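Pyridine synthase TbtD (Thermobispora bispora, PDB 5WA4) probably catalyses the formal [4+2] aza-cycloaddition that forms the pyridine core of the thiopeptide antibiotic thiomuracin. Local coordinates at residues E65-E68 / A69-P73; P73-E76 / H77-G81. All coordinates share one frame; numbering follows the deposited sequence.

Contact 1: E65-E68 / A69-P73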
loop_
_atom_site.group_PDB
_atom_site.type_symbol
_atom_site.label_atom_id
_atom_site.label_comp_id
_atom_site.label_asym_id
_atom_site.label_seq_id
_atom_site.Cartn_x
_atom_site.Cartn_y
_atom_site.Cartn_z
ATOM N N GLU E 65 3.220 -55.073 5.689
ATOM C CA GLU E 65 3.785 -56.407 5.862
ATOM C C GLU E 65 5.254 -56.468 5.471
ATOM O O GLU E 65 5.985 -57.345 5.928
ATOM C CB GLU E 65 2.982 -57.447 5.077
ATOM C CG GLU E 65 1.465 -57.297 5.192
ATOM C CD GLU E 65 0.797 -58.566 5.703
ATOM O OE1 GLU E 65 1.246 -59.110 6.737
ATOM O OE2 GLU E 65 -0.174 -59.026 5.066
ATOM N N ALA E 66 5.690 -55.541 4.626
ATOM C CA ALA E 66 7.120 -55.353 4.421
ATOM C C ALA E 66 7.679 -54.560 5.605
ATOM O O ALA E 66 8.851 -54.705 5.971
ATOM C CB ALA E 66 7.400 -54.640 3.106
ATOM N N LEU E 67 6.817 -53.742 6.209
ATOM C CA LEU E 67 7.203 -52.896 7.330
ATOM C C LEU E 67 7.777 -53.729 8.471
ATOM O O LEU E 67 8.952 -53.591 8.809
ATOM C CB LEU E 67 6.014 -52.064 7.827
ATOM C CG LEU E 67 6.313 -50.836 8.700
ATOM C CD1 LEU E 67 6.644 -49.623 7.837
ATOM C CD2 LEU E 67 5.172 -50.535 9.670
ATOM N N GLU E 68 6.958 -54.606 9.045
ATOM C CA GLU E 68 7.372 -55.378 10.213
ATOM C C GLU E 68 8.389 -56.468 9.871
ATOM O O GLU E 68 9.104 -56.955 10.748
ATOM C CB GLU E 68 6.151 -55.996 10.895
ATOM C CG GLU E 68 4.930 -55.090 10.908
ATOM C CD GLU E 68 5.138 -53.805 11.699
ATOM O OE1 GLU E 68 4.266 -52.907 11.612
ATOM O OE2 GLU E 68 6.165 -53.693 12.413
ATOM N N ALA E 69 8.464 -56.835 8.596
ATOM C CA ALA E 69 9.331 -57.929 8.172
ATOM C C ALA E 69 10.767 -57.488 7.944
ATOM O O ALA E 69 11.689 -58.096 8.481
ATOM C CB ALA E 69 8.787 -58.586 6.908
ATOM N N VAL E 70 10.971 -56.438 7.151
ATOM C CA VAL E 70 12.330 -56.143 6.706
ATOM C C VAL E 70 12.769 -54.667 6.835
ATOM O O VAL E 70 13.976 -54.389 6.849
ATOM C CB VAL E 70 12.518 -56.626 5.228
ATOM C CG1 VAL E 70 11.902 -55.654 4.236
ATOM C CG2 VAL E 70 13.987 -56.888 4.911
ATOM N N VAL E 71 11.824 -53.728 6.964
ATOM C CA VAL E 71 12.202 -52.306 7.024
ATOM C C VAL E 71 12.266 -51.738 8.470
ATOM O O VAL E 71 13.254 -51.092 8.810
ATOM C CB VAL E 71 11.261 -51.425 6.113
ATOM C CG1 VAL E 71 9.962 -51.046 6.798
ATOM C CG2 VAL E 71 11.972 -50.170 5.652
ATOM N N ARG E 72 11.266 -51.983 9.324
ATOM C CA ARG E 72 11.333 -51.513 10.719
ATOM C C ARG E 72 12.468 -52.157 11.521
ATOM O O ARG E 72 13.053 -51.489 12.378
ATOM C CB ARG E 72 10.009 -51.740 11.459
ATOM C CG ARG E 72 10.004 -51.223 12.908
ATOM C CD ARG E 72 8.804 -51.739 13.724
ATOM N NE ARG E 72 7.585 -50.933 13.559
ATOM C CZ ARG E 72 7.262 -49.872 14.304
ATOM N NH1 ARG E 72 8.063 -49.457 15.276
ATOM N NH2 ARG E 72 6.133 -49.214 14.071
ATOM N N PRO E 73 12.766 -53.455 11.274
ATOM C CA PRO E 73 13.928 -54.073 11.935
ATOM C C PRO E 73 15.289 -53.513 11.530
ATOM O O PRO E 73 16.140 -53.291 12.398
ATOM C CB PRO E 73 13.822 -55.540 11.510
ATOM C CG PRO E 73 12.374 -55.759 11.317
ATOM C CD PRO E 73 11.872 -54.489 10.712
#
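Arg72 reaches back along the helix to Glu68, one turn earlier. CB sits 3.4 Å from Leu67 O, the same carbonyl that accepts the Arg72 backbone N-H. CG continues anti to the backbone N (chi1 -178°), sending the extended first half of the chain past the Glu68 side chain. CD then passes 3.5 Å from Glu68 OE2; a bend at chi3 turns the chain into NE, which the same oxygen meets at 3.3 Å. This bond is weak and bent, 124° at the hydrogen, yet it forms part of a salt bridge. The two side chains lie alongside each other and point the same way, and the guanidinium that ends the chain is set nearly parallel to the carboxylate, their planes only 14° apart; OE2 approaches it obliquely. A bend at chi2 of Glu68 brings its carboxylate there.

On the buried side, Val71 CG1 turns back over Leu67, 3.4 Å from its CA and 3.8 Å from its CD1. This methyl lies between the backbone N and the carbonyl carbon of Val71, which places it against Leu67 CA and the Leu67 carbonyl oxygen. Val70 and Val71 also touch Phe37, joining this side to the loop beyond helix 22-35.

The backbone widens here. Ala66 O accepts both Val70 N (3.0 Å) and Val71 N, while Arg72 N goes to Leu67 O at 2.9 Å, a bond five residues long. Pro73 has no N-H to offer; its CG instead rests 3.5 Å from Glu68 O, and the helix kinks. A local pi-type turn running into a proline kink, with an i to i+4 glutamate-arginine pair on the outer surface, is the motif of this first part of helix 64-85.

Contact 2: P73-E76 / H77-G81; sequences PAIE and HVVGG
The flat carbonyl groups of Ala74 and Ile75 accept hydrogen bonds from Val78, Val79 and Gly80 in quite different ways. Val78 N stands over a face of the Ala74 carbonyl, 55° out of its plane, and its hydrogen bond to Ala74 O is 3.2 Å long. The Ile75 carbonyl is gripped by two hydrogen bonds: Gly80 N lies in its plane, 3.3 Å from Ile75 O, whereas Val79 N, at 2.8 Å from the same oxygen, is tilted 26° from it. Ahead of these, the hydrogen bond from His77 N reaches Pro73 O nearly along the C=O axis. The carboxylate of Glu76 makes only a loose approach: the bend at chi2 (47°) curls the chain until OE2 is 4.2 Å from Gly80 CA. Gly80, without a side chain, brings that same CA close to Glu76 O, in a C-H...O contact of 3.2 Å.

The side chains add to these turns chiefly through their bases. His77 CB lies 3.3 Å from Pro73 O, and both CB and CG2 of Val78 border Ala74 O. Val79 directs CG2 at the backbone of Ile75, since this methyl is anti to the carbonyl carbon and beside the backbone N; its contact with Ile75 CG2 is distant, at 4.4 Å. The valines also face another helix: Val78 touches Pro32 and Ala33, and Val79 touches Ala33. Ala74 meets Ala36 and Phe37 in the adjoining loop.

With three i to i+4 bonds, the last on an oxygen that also takes an i+5 donor, Gly80 N, alpha-helical bonding resumes after the proline, at the place where helix 64-85 packs on helix 22-35.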
loop_
_atom_site.group_PDB
_atom_site.type_symbol
_atom_site.label_atom_id
_atom_site.label_comp_id
_atom_site.label_asym_id
_atom_site.label_seq_id
_atom_site.Cartn_x
_atom_site.Cartn_y
_atom_site.Cartn_z
ATOM N N PRO E 73 12.766 -53.455 11.274
ATOM C CA PRO E 73 13.928 -54.073 11.935
ATOM C C PRO E 73 15.289 -53.513 11.530
ATOM O O PRO E 73 16.140 -53.291 12.398
ATOM C CB PRO E 73 13.822 -55.540 11.510
ATOM C CG PRO E 73 12.374 -55.759 11.317
ATOM C CD PRO E 73 11.872 -54.489 10.712
ATOM N N ALA E 74 15.493 -53.300 10.233
ATOM C CA ALA E 74 16.776 -52.806 9.732
ATOM C C ALA E 74 17.041 -51.375 10.206
ATOM O O ALA E 74 18.184 -50.914 10.227
ATOM C CB ALA E 74 16.820 -52.885 8.197
ATOM N N ILE E 75 15.973 -50.678 10.583
ATOM C CA ILE E 75 16.088 -49.343 11.150
ATOM C C ILE E 75 16.488 -49.446 12.616
ATOM O O ILE E 75 17.486 -48.859 13.020
ATOM C CB ILE E 75 14.767 -48.541 10.977
ATOM C CG1 ILE E 75 14.776 -47.835 9.617
ATOM C CG2 ILE E 75 14.559 -47.522 12.100
ATOM C CD1 ILE E 75 13.395 -47.471 9.093
ATOM N N GLU E 76 15.740 -50.214 13.405
ATOM C CA GLU E 76 16.059 -50.350 14.823
ATOM C C GLU E 76 17.423 -51.016 15.046
ATOM O O GLU E 76 18.139 -50.677 15.987
ATOM C CB GLU E 76 14.968 -51.131 15.548
ATOM C CG GLU E 76 15.320 -51.508 16.989
ATOM C CD GLU E 76 15.899 -50.351 17.799
ATOM O OE1 GLU E 76 15.361 -49.226 17.691
ATOM O OE2 GLU E 76 16.901 -50.567 18.531
ATOM N N HIS E 77 17.809 -51.941 14.176
ATOM C CA HIS E 77 19.101 -52.588 14.366
ATOM C C HIS E 77 20.269 -51.695 13.921
ATOM O O HIS E 77 21.189 -51.438 14.703
ATOM C CB HIS E 77 19.157 -53.937 13.634
ATOM C CG HIS E 77 20.418 -54.710 13.884
ATOM N ND1 HIS E 77 20.871 -55.007 15.154
ATOM C CD2 HIS E 77 21.319 -55.250 13.028
ATOM C CE1 HIS E 77 21.999 -55.690 15.066
ATOM N NE2 HIS E 77 22.291 -55.854 13.789
ATOM N N VAL E 78 20.233 -51.219 12.679
ATOM C CA VAL E 78 21.368 -50.482 12.126
ATOM C C VAL E 78 21.392 -49.019 12.577
ATOM O O VAL E 78 22.466 -48.472 12.826
ATOM C CB VAL E 78 21.373 -50.521 10.583
ATOM C CG1 VAL E 78 22.552 -49.716 10.018
ATOM C CG2 VAL E 78 21.388 -51.951 10.089
ATOM N N VAL E 79 20.219 -48.385 12.679
ATOM C CA VAL E 79 20.152 -47.001 13.163
ATOM C C VAL E 79 20.310 -47.007 14.676
ATOM O O VAL E 79 21.157 -46.296 15.209
ATOM C CB VAL E 79 18.831 -46.266 12.769
ATOM C CG1 VAL E 79 18.834 -44.846 13.278
ATOM C CG2 VAL E 79 18.658 -46.249 11.269
ATOM N N GLY E 80 19.520 -47.825 15.365
ATOM C CA GLY E 80 19.651 -47.967 16.809
ATOM C C GLY E 80 21.073 -48.341 17.207
ATOM O O GLY E 80 21.545 -47.975 18.288
ATOM N N GLY E 81 21.754 -49.059 16.311
ATOM C CA GLY E 81 23.142 -49.435 16.493
ATOM C C GLY E 81 24.086 -48.252 16.455
ATOM O O GLY E 81 25.080 -48.216 17.190
#

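Contact 1 and contact 2 are consecutive portions of helix 64-85, their centres about 11 Å apart, and they overlap in Pro73. That residue follows the widened turn at 69-71, where it has no N-H to give, and opens the mainly i to i+4 turns of 73-81, where its carbonyl is the first acceptor. One apolar side runs through both, onto Phe37 and then onto helix 22-35. These two helices and the antiparallel sheet of order 2-3-1-4 have ferredoxin-like topology. Both contacts are peripheral, their centres about 27 and 24 Å from the centre of the chain, and neither is touched by another protein chain of the assembly.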